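Local coordinates for protein transcriptional repressor, TetR family (PDB 3ANP) that represses transcription of fatty acid degradation genes as a TetR-family regulator and binds lauroyl-CoA, probably releasing DNA in response, at residues 84-89 with 134-139; 128-133 with 150-155; 156-161 with 184-189. One frame throughout, in Å; residues are numbered along the deposited sequence.

Contact 1 (84-89 with 134-139); sequences EVLRHL and EILKPL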
loop_
_atom_site.group_PDB
_atom_site.type_symbol
_atom_site.label_atom_id
_atom_site.label_comp_id
_atom_site.label_asym_id
_atom_site.label_seq_id
_atom_site.Cartn_x
_atom_site.Cartn_y
_atom_site.Cartn_z
ATOM N N GLU A 84 -4.994 15.543 -17.682
ATOM C CA GLU A 84 -5.557 14.524 -18.568
ATOM C C GLU A 84 -4.537 13.416 -18.807
ATOM O O GLU A 84 -4.907 12.264 -19.023
ATOM C CB GLU A 84 -5.995 15.125 -19.911
ATOM C CG GLU A 84 -7.478 15.492 -19.951
ATOM C CD GLU A 84 -8.385 14.310 -19.609
ATOM O OE1 GLU A 84 -8.280 13.249 -20.268
ATOM O OE2 GLU A 84 -9.209 14.444 -18.681
ATOM N N VAL A 85 -3.252 13.755 -18.777
ATOM C CA VAL A 85 -2.242 12.721 -18.979
ATOM C C VAL A 85 -2.243 11.816 -17.751
ATOM O O VAL A 85 -2.042 10.610 -17.862
ATOM C CB VAL A 85 -0.841 13.305 -19.195
ATOM C CG1 VAL A 85 0.177 12.151 -19.331
ATOM C CG2 VAL A 85 -0.829 14.137 -20.472
ATOM N N LEU A 86 -2.457 12.408 -16.582
ATOM C CA LEU A 86 -2.530 11.642 -15.336
ATOM C C LEU A 86 -3.709 10.676 -15.374
ATOM O O LEU A 86 -3.558 9.498 -15.053
ATOM C CB LEU A 86 -2.715 12.566 -14.144
ATOM C CG LEU A 86 -1.463 13.203 -13.563
ATOM C CD1 LEU A 86 -1.870 14.178 -12.465
ATOM C CD2 LEU A 86 -0.549 12.116 -13.018
ATOM N N ARG A 87 -4.887 11.184 -15.738
ATOM C CA ARG A 87 -6.083 10.343 -15.822
ATOM C C ARG A 87 -5.853 9.212 -16.813
ATOM O O ARG A 87 -6.261 8.076 -16.579
ATOM C CB ARG A 87 -7.309 11.142 -16.290
ATOM C CG ARG A 87 -7.847 12.164 -15.311
ATOM C CD ARG A 87 -9.310 12.467 -15.631
ATOM N NE ARG A 87 -9.860 13.505 -14.767
ATOM C CZ ARG A 87 -9.616 14.805 -14.909
ATOM N NH1 ARG A 87 -8.830 15.230 -15.889
ATOM N NH2 ARG A 87 -10.157 15.681 -14.070
ATOM N N HIS A 88 -5.217 9.539 -17.934
ATOM C CA HIS A 88 -4.930 8.539 -18.957
ATOM C C HIS A 88 -4.004 7.453 -18.411
ATOM O O HIS A 88 -4.242 6.254 -18.596
ATOM C CB HIS A 88 -4.262 9.199 -20.163
ATOM C CG HIS A 88 -3.789 8.228 -21.196
ATOM N ND1 HIS A 88 -4.645 7.619 -22.090
ATOM C CD2 HIS A 88 -2.554 7.744 -21.467
ATOM C CE1 HIS A 88 -3.956 6.803 -22.867
ATOM N NE2 HIS A 88 -2.685 6.859 -22.509
ATOM N N LEU A 89 -2.938 7.878 -17.741
ATOM C CA LEU A 89 -1.978 6.930 -17.194
ATOM C C LEU A 89 -2.642 5.908 -16.282
ATOM O O LEU A 89 -2.376 4.708 -16.379
ATOM C CB LEU A 89 -0.882 7.671 -16.428
ATOM C CG LEU A 89 0.123 6.816 -15.645
ATOM C CD1 LEU A 89 0.876 5.888 -16.568
ATOM C CD2 LEU A 89 1.091 7.744 -14.929
ATOM N N GLU A 134 6.961 13.449 -13.069
ATOM C CA GLU A 134 7.227 14.150 -14.328
ATOM C C GLU A 134 5.952 14.826 -14.841
ATOM O O GLU A 134 6.010 15.875 -15.474
ATOM C CB GLU A 134 7.746 13.188 -15.412
ATOM C CG GLU A 134 9.199 12.713 -15.243
ATOM C CD GLU A 134 9.626 11.738 -16.342
ATOM O OE1 GLU A 134 9.184 11.900 -17.499
ATOM O OE2 GLU A 134 10.412 10.815 -16.053
ATOM N N ILE A 135 4.797 14.224 -14.580
ATOM C CA ILE A 135 3.543 14.816 -15.033
ATOM C C ILE A 135 3.171 15.999 -14.130
ATOM O O ILE A 135 2.623 17.003 -14.589
ATOM C CB ILE A 135 2.411 13.765 -15.034
ATOM C CG1 ILE A 135 2.769 12.627 -16.005
ATOM C CG2 ILE A 135 1.101 14.410 -15.442
ATOM C CD1 ILE A 135 1.867 11.423 -15.921
ATOM N N LEU A 136 3.479 15.886 -12.846
ATOM C CA LEU A 136 3.176 16.963 -11.903
ATOM C C LEU A 136 4.035 18.197 -12.155
ATOM O O LEU A 136 3.593 19.323 -11.917
ATOM C CB LEU A 136 3.401 16.497 -10.457
ATOM C CG LEU A 136 2.609 15.275 -9.997
ATOM C CD1 LEU A 136 3.030 14.903 -8.578
ATOM C CD2 LEU A 136 1.124 15.573 -10.082
ATOM N N LYS A 137 5.257 17.989 -12.646
ATOM C CA LYS A 137 6.186 19.092 -12.899
ATOM C C LYS A 137 5.577 20.301 -13.632
ATOM O O LYS A 137 5.661 21.437 -13.148
ATOM C CB LYS A 137 7.416 18.576 -13.663
ATOM C CG LYS A 137 8.494 19.621 -13.912
ATOM C CD LYS A 137 9.790 18.929 -14.352
ATOM C CE LYS A 137 10.942 19.909 -14.518
ATOM N NZ LYS A 137 10.740 20.838 -15.667
ATOM N N PRO A 138 4.980 20.079 -14.813
ATOM C CA PRO A 138 4.365 21.159 -15.590
ATOM C C PRO A 138 3.286 21.878 -14.768
ATOM O O PRO A 138 3.071 23.085 -14.931
ATOM C CB PRO A 138 3.759 20.431 -16.788
ATOM C CG PRO A 138 4.571 19.208 -16.907
ATOM C CD PRO A 138 4.805 18.786 -15.492
ATOM N N LEU A 139 2.596 21.133 -13.903
ATOM C CA LEU A 139 1.571 21.740 -13.062
ATOM C C LEU A 139 2.225 22.682 -12.055
ATOM O O LEU A 139 1.704 23.770 -11.784
ATOM C CB LEU A 139 0.748 20.666 -12.335
ATOM C CG LEU A 139 -0.186 19.807 -13.207
ATOM C CD1 LEU A 139 -0.809 18.716 -12.354
ATOM C CD2 LEU A 139 -1.280 20.666 -13.844
#
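With chi1 at -61°, CG1 lies beside the backbone N of Ile135 and CG2 is left anti to it, directed at CG of Leu86, which is held beside its own backbone N (chi1 -83°); the two meet between helix 82-99 and helix 128-142. These helices belong to the all-helical C-terminal domain of the TetR fold, where they run nearly antiparallel: the axes of segments 84-89 and 134-139 come within 10.2 Å at an angle of 162°. No hydrogen bond joins the segments; the interface is apolar and buried. Leu86 and Ile135 run side by side with opposite headings, Leu86 CG pressed to 3.4 Å from Ile135 CG2, closer than usual for two carbons. The other end of the isoleucine, CD1, reaches between Val85 and Leu89, which lie one helical turn apart and both point toward it, Val85 CG1 at 3.9 Å from Ile135 CD1. Ile135 thus touches three residues of segment 84-89. Val72 of helix 54-77 also packs on Ile135, and Leu75 and Leu76 of that helix pack on Val85, so helix 54-77 lines a further side of the contact. Away from helix 128-142, Arg87 and Glu84 form a salt bridge. Leu136 reaches the contact with its end alone: the leucine side chains are set nearly perpendicular, Leu86 CD1 lying 4.1 Å from Leu136 CD2.

Contact 2 (128-133 with 150-155); sequences LGDLIA and SLERMG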
loop_
_atom_site.group_PDB
_atom_site.type_symbol
_atom_site.label_atom_id
_atom_site.label_comp_id
_atom_site.label_asym_id
_atom_site.label_seq_id
_atom_site.Cartn_x
_atom_site.Cartn_y
_atom_site.Cartn_z
ATOM N N LEU A 128 7.361 4.032 -10.484
ATOM C CA LEU A 128 6.168 4.722 -10.972
ATOM C C LEU A 128 6.052 6.111 -10.336
ATOM O O LEU A 128 5.610 7.069 -10.980
ATOM C CB LEU A 128 4.924 3.897 -10.635
ATOM C CG LEU A 128 3.561 4.517 -10.974
ATOM C CD1 LEU A 128 3.509 4.864 -12.478
ATOM C CD2 LEU A 128 2.453 3.527 -10.576
ATOM N N GLY A 129 6.443 6.218 -9.069
ATOM C CA GLY A 129 6.380 7.503 -8.385
ATOM C C GLY A 129 7.075 8.616 -9.155
ATOM O O GLY A 129 6.541 9.726 -9.295
ATOM N N ASP A 130 8.272 8.321 -9.657
ATOM C CA ASP A 130 9.041 9.297 -10.415
ATOM C C ASP A 130 8.394 9.637 -11.764
ATOM O O ASP A 130 8.475 10.781 -12.216
ATOM C CB ASP A 130 10.486 8.813 -10.612
ATOM C CG ASP A 130 11.276 8.772 -9.307
ATOM O OD1 ASP A 130 10.907 9.478 -8.341
ATOM O OD2 ASP A 130 12.279 8.035 -9.246
ATOM N N LEU A 131 7.755 8.663 -12.414
ATOM C CA LEU A 131 7.064 8.955 -13.676
ATOM C C LEU A 131 5.899 9.933 -13.379
ATOM O O LEU A 131 5.657 10.906 -14.113
ATOM C CB LEU A 131 6.519 7.653 -14.303
ATOM C CG LEU A 131 5.635 7.834 -15.557
ATOM C CD1 LEU A 131 6.346 8.730 -16.562
ATOM C CD2 LEU A 131 5.319 6.471 -16.196
ATOM N N ILE A 132 5.170 9.677 -12.301
ATOM C CA ILE A 132 4.061 10.574 -11.940
ATOM C C ILE A 132 4.610 11.981 -11.666
ATOM O O ILE A 132 4.022 12.986 -12.085
ATOM C CB ILE A 132 3.305 10.041 -10.696
ATOM C CG1 ILE A 132 2.540 8.767 -11.076
ATOM C CG2 ILE A 132 2.337 11.106 -10.149
ATOM C CD1 ILE A 132 2.018 7.989 -9.889
ATOM N N ALA A 133 5.757 12.054 -10.995
ATOM C CA ALA A 133 6.360 13.351 -10.698
ATOM C C ALA A 133 6.633 14.141 -11.976
ATOM O O ALA A 133 6.554 15.372 -11.975
ATOM C CB ALA A 133 7.658 13.170 -9.901
ATOM N N SER A 150 7.810 17.939 -2.183
ATOM C CA SER A 150 8.506 17.756 -3.458
ATOM C C SER A 150 7.640 16.996 -4.452
ATOM O O SER A 150 6.699 16.309 -4.072
ATOM C CB SER A 150 9.823 16.997 -3.264
ATOM O OG SER A 150 9.587 15.615 -3.017
ATOM N N LEU A 151 7.969 17.127 -5.730
ATOM C CA LEU A 151 7.235 16.437 -6.773
ATOM C C LEU A 151 7.394 14.938 -6.575
ATOM O O LEU A 151 6.453 14.171 -6.752
ATOM C CB LEU A 151 7.793 16.812 -8.135
ATOM C CG LEU A 151 7.578 18.257 -8.565
ATOM C CD1 LEU A 151 8.391 18.529 -9.817
ATOM C CD2 LEU A 151 6.083 18.495 -8.789
ATOM N N GLU A 152 8.600 14.528 -6.198
ATOM C CA GLU A 152 8.887 13.119 -6.000
ATOM C C GLU A 152 8.102 12.525 -4.840
ATOM O O GLU A 152 7.655 11.377 -4.897
ATOM C CB GLU A 152 10.390 12.913 -5.763
ATOM C CG GLU A 152 11.305 13.356 -6.908
ATOM C CD GLU A 152 11.311 14.867 -7.142
ATOM O OE1 GLU A 152 11.313 15.649 -6.159
ATOM O OE2 GLU A 152 11.332 15.272 -8.320
ATOM N N ARG A 153 7.928 13.297 -3.777
ATOM C CA ARG A 153 7.206 12.781 -2.631
ATOM C C ARG A 153 5.705 12.622 -2.930
ATOM O O ARG A 153 5.074 11.652 -2.507
ATOM C CB ARG A 153 7.428 13.694 -1.426
ATOM C CG ARG A 153 7.181 12.990 -0.134
ATOM C CD ARG A 153 7.762 13.741 1.054
ATOM N NE ARG A 153 7.382 13.063 2.284
ATOM C CZ ARG A 153 7.196 13.686 3.440
ATOM N NH1 ARG A 153 7.363 15.005 3.521
ATOM N NH2 ARG A 153 6.819 12.996 4.503
HETATM N N MSE A 154 5.133 13.569 -3.656
HETATM C CA MSE A 154 3.720 13.480 -4.006
HETATM C C MSE A 154 3.526 12.373 -5.042
HETATM O O MSE A 154 2.537 11.642 -5.009
HETATM C CB MSE A 154 3.230 14.832 -4.533
HETATM C CG MSE A 154 3.352 15.917 -3.454
HETATM SE SE MSE A 154 2.484 17.581 -3.889
HETATM C CE MSE A 154 3.720 18.223 -5.227
ATOM N N GLY A 155 4.486 12.257 -5.954
ATOM C CA GLY A 155 4.435 11.210 -6.963
ATOM C C GLY A 155 4.518 9.850 -6.279
ATOM O O GLY A 155 3.785 8.928 -6.634
#
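Gly129, in the first turn of helix 128-142, meets Gly155 of helix 151-172 backbone to backbone, their CA atoms 4.4 Å apart. A reciprocal pair of CA-H...O contacts links them: Gly129 CA lies 3.4 Å from Gly155 O, and Gly155 CA lies 3.5 Å from Gly129 O. With no side chain on either residue the helices approach closely, the axes of 128-133 and 151-155 coming to 7.5 Å at an angle of 121°. Gly155 CA faces Gly129 O and the backbone of Ala133. Asp130 begins by pointing away, but its carboxylate swings back to the edge of the contact, where OD1 lies 4.2 Å from Glu152 CG. The two carboxylates do not touch; their like charges may mildly disfavour a closer approach. Ile132 then lays its CG2 methyl, anti to the backbone N, against the alpha carbon of the glycine, 3.8 Å from Gly155 CA. Ala133 closes the segment with a single methyl directed at the first turn of helix 151-172: its CB sits 3.5 Å from Leu151 O and 4.0 Å from Leu151 CB. Ser150 is the N-cap of this helix, its OG accepting from Arg153 N. Among the neighbouring helices, Leu128 and Leu131 pack on Leu65 of helix 54-77, while Ile132 also touches Leu158 and Ala159 farther along helix 151-172. Met154, packed on Met193 of the second subunit, and Arg153, salt-bridged to Glu180 and Glu181 of that subunit, already belong to the dimer interface.

Contact 3 (156-161 with 184-189); sequences RTLADL and KNLRLL. With DCC (dodecyl-coa), chain E.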
loop_
_atom_site.group_PDB
_atom_site.type_symbol
_atom_site.label_atom_id
_atom_site.label_comp_id
_atom_site.label_asym_id
_atom_site.label_seq_id
_atom_site.Cartn_x
_atom_site.Cartn_y
_atom_site.Cartn_z
ATOM N N ARG A 156 5.404 9.730 -5.292
ATOM C CA ARG A 156 5.563 8.475 -4.549
ATOM C C ARG A 156 4.252 8.083 -3.875
ATOM O O ARG A 156 3.860 6.924 -3.885
ATOM C CB ARG A 156 6.642 8.600 -3.465
ATOM C CG ARG A 156 6.795 7.320 -2.598
ATOM C CD ARG A 156 7.962 7.374 -1.599
ATOM N NE ARG A 156 9.252 7.321 -2.286
ATOM C CZ ARG A 156 10.433 7.307 -1.672
ATOM N NH1 ARG A 156 10.496 7.339 -0.347
ATOM N NH2 ARG A 156 11.555 7.264 -2.386
ATOM N N THR A 157 3.588 9.061 -3.272
ATOM C CA THR A 157 2.328 8.821 -2.587
ATOM C C THR A 157 1.248 8.292 -3.523
ATOM O O THR A 157 0.535 7.333 -3.190
ATOM C CB THR A 157 1.819 10.122 -1.893
ATOM O OG1 THR A 157 2.750 10.516 -0.873
ATOM C CG2 THR A 157 0.452 9.893 -1.259
ATOM N N LEU A 158 1.121 8.902 -4.693
ATOM C CA LEU A 158 0.108 8.457 -5.623
ATOM C C LEU A 158 0.452 7.064 -6.131
ATOM O O LEU A 158 -0.438 6.222 -6.274
ATOM C CB LEU A 158 -0.044 9.445 -6.780
ATOM C CG LEU A 158 -1.285 9.207 -7.650
ATOM C CD1 LEU A 158 -2.529 9.081 -6.764
ATOM C CD2 LEU A 158 -1.437 10.355 -8.643
ATOM N N ALA A 159 1.733 6.800 -6.381
ATOM C CA ALA A 159 2.136 5.459 -6.831
ATOM C C ALA A 159 1.894 4.419 -5.734
ATOM O O ALA A 159 1.549 3.273 -6.019
ATOM C CB ALA A 159 3.610 5.448 -7.240
ATOM N N ASP A 160 2.070 4.804 -4.473
ATOM C CA ASP A 160 1.842 3.856 -3.379
ATOM C C ASP A 160 0.365 3.453 -3.352
ATOM O O ASP A 160 0.031 2.286 -3.112
ATOM C CB ASP A 160 2.234 4.464 -2.023
ATOM C CG ASP A 160 3.744 4.506 -1.809
ATOM O OD1 ASP A 160 4.471 3.654 -2.369
ATOM O OD2 ASP A 160 4.201 5.381 -1.058
ATOM N N LEU A 161 -0.513 4.426 -3.586
ATOM C CA LEU A 161 -1.954 4.165 -3.615
ATOM C C LEU A 161 -2.300 3.244 -4.772
ATOM O O LEU A 161 -3.134 2.358 -4.614
ATOM C CB LEU A 161 -2.763 5.455 -3.775
ATOM C CG LEU A 161 -3.042 6.240 -2.498
ATOM C CD1 LEU A 161 -3.995 7.387 -2.813
ATOM C CD2 LEU A 161 -3.667 5.319 -1.465
ATOM N N LYS A 184 -10.476 7.231 -8.439
ATOM C CA LYS A 184 -10.814 7.733 -7.103
ATOM C C LYS A 184 -9.536 8.176 -6.384
ATOM O O LYS A 184 -9.508 9.243 -5.767
ATOM C CB LYS A 184 -11.527 6.641 -6.267
ATOM C CG LYS A 184 -11.760 7.004 -4.775
ATOM C CD LYS A 184 -10.624 6.532 -3.835
ATOM C CE LYS A 184 -10.558 4.998 -3.790
ATOM N NZ LYS A 184 -9.450 4.451 -2.951
ATOM N N ASN A 185 -8.485 7.357 -6.455
ATOM C CA ASN A 185 -7.209 7.706 -5.811
ATOM C C ASN A 185 -6.661 8.998 -6.386
ATOM O O ASN A 185 -6.172 9.876 -5.658
ATOM C CB ASN A 185 -6.149 6.616 -6.028
ATOM C CG ASN A 185 -6.477 5.327 -5.316
ATOM O OD1 ASN A 185 -7.250 5.319 -4.365
ATOM N ND2 ASN A 185 -5.867 4.223 -5.760
ATOM N N LEU A 186 -6.708 9.096 -7.709
ATOM C CA LEU A 186 -6.217 10.274 -8.391
ATOM C C LEU A 186 -6.972 11.541 -7.981
ATOM O O LEU A 186 -6.363 12.531 -7.593
ATOM C CB LEU A 186 -6.325 10.079 -9.897
ATOM C CG LEU A 186 -5.899 11.294 -10.718
ATOM C CD1 LEU A 186 -4.426 11.608 -10.447
ATOM C CD2 LEU A 186 -6.125 11.008 -12.195
ATOM N N ARG A 187 -8.297 11.508 -8.084
ATOM C CA ARG A 187 -9.118 12.659 -7.723
ATOM C C ARG A 187 -8.895 13.070 -6.265
ATOM O O ARG A 187 -8.733 14.254 -5.957
ATOM C CB ARG A 187 -10.601 12.331 -7.912
ATOM C CG ARG A 187 -10.968 11.810 -9.289
ATOM C CD ARG A 187 -11.240 12.930 -10.265
ATOM N NE ARG A 187 -12.252 13.850 -9.756
ATOM C CZ ARG A 187 -12.837 14.795 -10.483
ATOM N NH1 ARG A 187 -12.516 14.944 -11.762
ATOM N NH2 ARG A 187 -13.734 15.599 -9.929
ATOM N N LEU A 188 -8.913 12.100 -5.360
ATOM C CA LEU A 188 -8.728 12.424 -3.952
ATOM C C LEU A 188 -7.379 13.053 -3.657
ATOM O O LEU A 188 -7.319 14.083 -2.978
ATOM C CB LEU A 188 -8.935 11.191 -3.062
ATOM C CG LEU A 188 -10.388 10.757 -2.861
ATOM C CD1 LEU A 188 -10.442 9.655 -1.812
ATOM C CD2 LEU A 188 -11.229 11.956 -2.400
ATOM N N LEU A 189 -6.291 12.470 -4.165
ATOM C CA LEU A 189 -4.988 13.059 -3.881
ATOM C C LEU A 189 -4.747 14.348 -4.661
ATOM O O LEU A 189 -4.155 15.296 -4.142
ATOM C CB LEU A 189 -3.851 12.075 -4.175
ATOM C CG LEU A 189 -2.562 12.415 -3.415
ATOM C CD1 LEU A 189 -2.732 11.969 -1.954
ATOM C CD2 LEU A 189 -1.342 11.716 -4.042
HETATM C C2 DCC E . 21.128 10.436 -0.953
HETATM C C4 DCC E . 18.962 11.167 -1.298
HETATM C C5 DCC E . 19.161 11.101 -2.670
HETATM C C6 DCC E . 20.400 10.684 -3.140
HETATM C C8 DCC E . 17.154 11.772 -2.297
HETATM C C10 DCC E . 4.010 -0.920 -12.716
HETATM C C11 DCC E . 3.754 -2.156 -13.581
HETATM C C12 DCC E . 3.593 -1.771 -15.052
HETATM N N9 DCC E . 17.714 11.585 -1.104
HETATM N N7 DCC E . 18.030 11.480 -3.255
HETATM N N3 DCC E . 19.962 10.830 -0.472
HETATM N N1 DCC E . 21.354 10.361 -2.254
HETATM N N6 DCC E . 20.635 10.604 -4.446
HETATM C "C1'" DCC E . 17.067 11.815 0.207
HETATM C "C2'" DCC E . 15.545 11.830 0.080
HETATM O "O2'" DCC E . 15.123 13.056 -0.521
HETATM C "C3'" DCC E . 15.215 11.852 1.572
HETATM O "O3'" DCC E . 15.380 13.173 2.092
HETATM C "C4'" DCC E . 16.289 10.931 2.157
HETATM O "O4'" DCC E . 17.243 10.708 1.102
HETATM C "C5'" DCC E . 15.629 9.614 2.570
HETATM O "O5'" DCC E . 14.933 9.037 1.463
HETATM P P1 DCC E . 13.816 7.902 1.700
HETATM O O11 DCC E . 12.924 8.299 2.812
HETATM O O12 DCC E . 13.211 7.576 0.388
HETATM O O6 DCC E . 14.670 6.632 2.197
HETATM P P2 DCC E . 15.317 5.595 1.150
HETATM O O21 DCC E . 16.449 5.163 2.001
HETATM O O22 DCC E . 15.416 6.511 -0.007
HETATM O O7 DCC E . 14.055 4.596 1.214
HETATM C CPA DCC E . 12.976 4.677 0.280
HETATM C CPB DCC E . 12.657 3.282 -0.263
HETATM C CP8 DCC E . 12.600 2.287 0.900
HETATM C CP7 DCC E . 13.741 2.863 -1.259
HETATM C CP9 DCC E . 11.302 3.316 -0.974
HETATM O OP3 DCC E . 11.516 2.605 1.778
HETATM C CP6 DCC E . 12.441 0.861 0.368
HETATM O OP2 DCC E . 13.427 0.202 0.041
HETATM N NP2 DCC E . 11.190 0.414 0.283
HETATM C CP5 DCC E . 10.887 -0.939 -0.208
HETATM C CP4 DCC E . 9.498 -0.960 -0.850
HETATM C CP3 DCC E . 8.418 -0.574 0.162
HETATM O OP1 DCC E . 8.532 0.440 0.848
HETATM N NP1 DCC E . 7.374 -1.397 0.227
HETATM C CP2 DCC E . 6.264 -1.159 1.161
HETATM C CP1 DCC E . 5.410 0.015 0.673
HETATM S S DCC E . 4.463 -0.364 -0.847
HETATM P P3 DCC E . 14.299 13.741 3.141
HETATM O O31 DCC E . 13.295 14.617 2.496
HETATM O O32 DCC E . 13.630 12.457 3.844
HETATM O O33 DCC E . 15.152 14.502 4.273
HETATM C CA1 DCC E . 5.525 0.214 -2.114
HETATM C CA2 DCC E . 4.953 0.433 -3.516
HETATM O OA1 DCC E . 6.714 0.434 -1.883
HETATM C CA3 DCC E . 5.877 1.320 -4.352
HETATM C CA4 DCC E . 5.287 1.632 -5.731
HETATM C CA5 DCC E . 5.074 0.374 -6.575
HETATM C CA6 DCC E . 4.707 0.764 -8.010
HETATM C CA7 DCC E . 4.576 -0.471 -8.904
HETATM C CA8 DCC E . 4.339 -0.068 -10.361
HETATM C CA9 DCC E . 4.135 -1.305 -11.240
HETATM O O HOH W 1 -3.316 5.309 -7.636
#
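The guanidinium of Arg156 grips a single phosphate oxygen of the bound dodecyl-CoA with both terminal nitrogens, NH1 at 2.8 Å from O12 of the ligand and NH2 at 3.2 Å. Phosphorus P1 lies in the guanidinium plane at its edge, and methyl carbon CP9 sits over one face, offset toward the rim. Asp160, one turn on, contacts the acyl chain and is salt-bridged to Arg168 of the second subunit. Away from the ligand, segments 156-161 and 184-189, on helices 151-172 and 178-191, run at 151°, nearly antiparallel; this is the helix pair that in TetR-family proteins builds the dimer interface, and here Leu161 packs on Leu161 of the second subunit, and Thr157 OG1 bonds to Lys184 there. Leu158 CG is anti to the backbone N (chi1 -168°), which sends CD2 to 3.7 Å from Leu186 CD1. Leu189 lies alongside Leu158 with the opposite heading, its CD2 lying 3.8 Å from Leu158 CB and equally near Thr157 CG2. The Asn185 amide lies against Leu161 CB, and its OD1 accepts from Lys184 NZ at 2.8 Å, the donor tilted 20° from the carbonyl plane.

How the contacts relate
Contacts 1 and 2 share helix 128-142, with centres 10 Å apart, and Leu136 joins them: its CB lies 3.7 Å from Leu151 CD2. Contacts 2 and 3 follow one another on helix 151-172, also 10 Å between centres, and Ala159 bridges them, CB at 3.5 Å from Gly129 N. Contacts 1 and 3, 12 Å apart, meet where Leu186 CD2 packs 3.7 Å from Arg87 CA. Involvement with the acyl-CoA differs: contact 3 supplies Arg156 and Asp160 to its pocket, Leu128 of contact 2 touches the ligand, and in contact 1 the Leu89 side chain stays about 8 Å from it. All three also reach the second subunit.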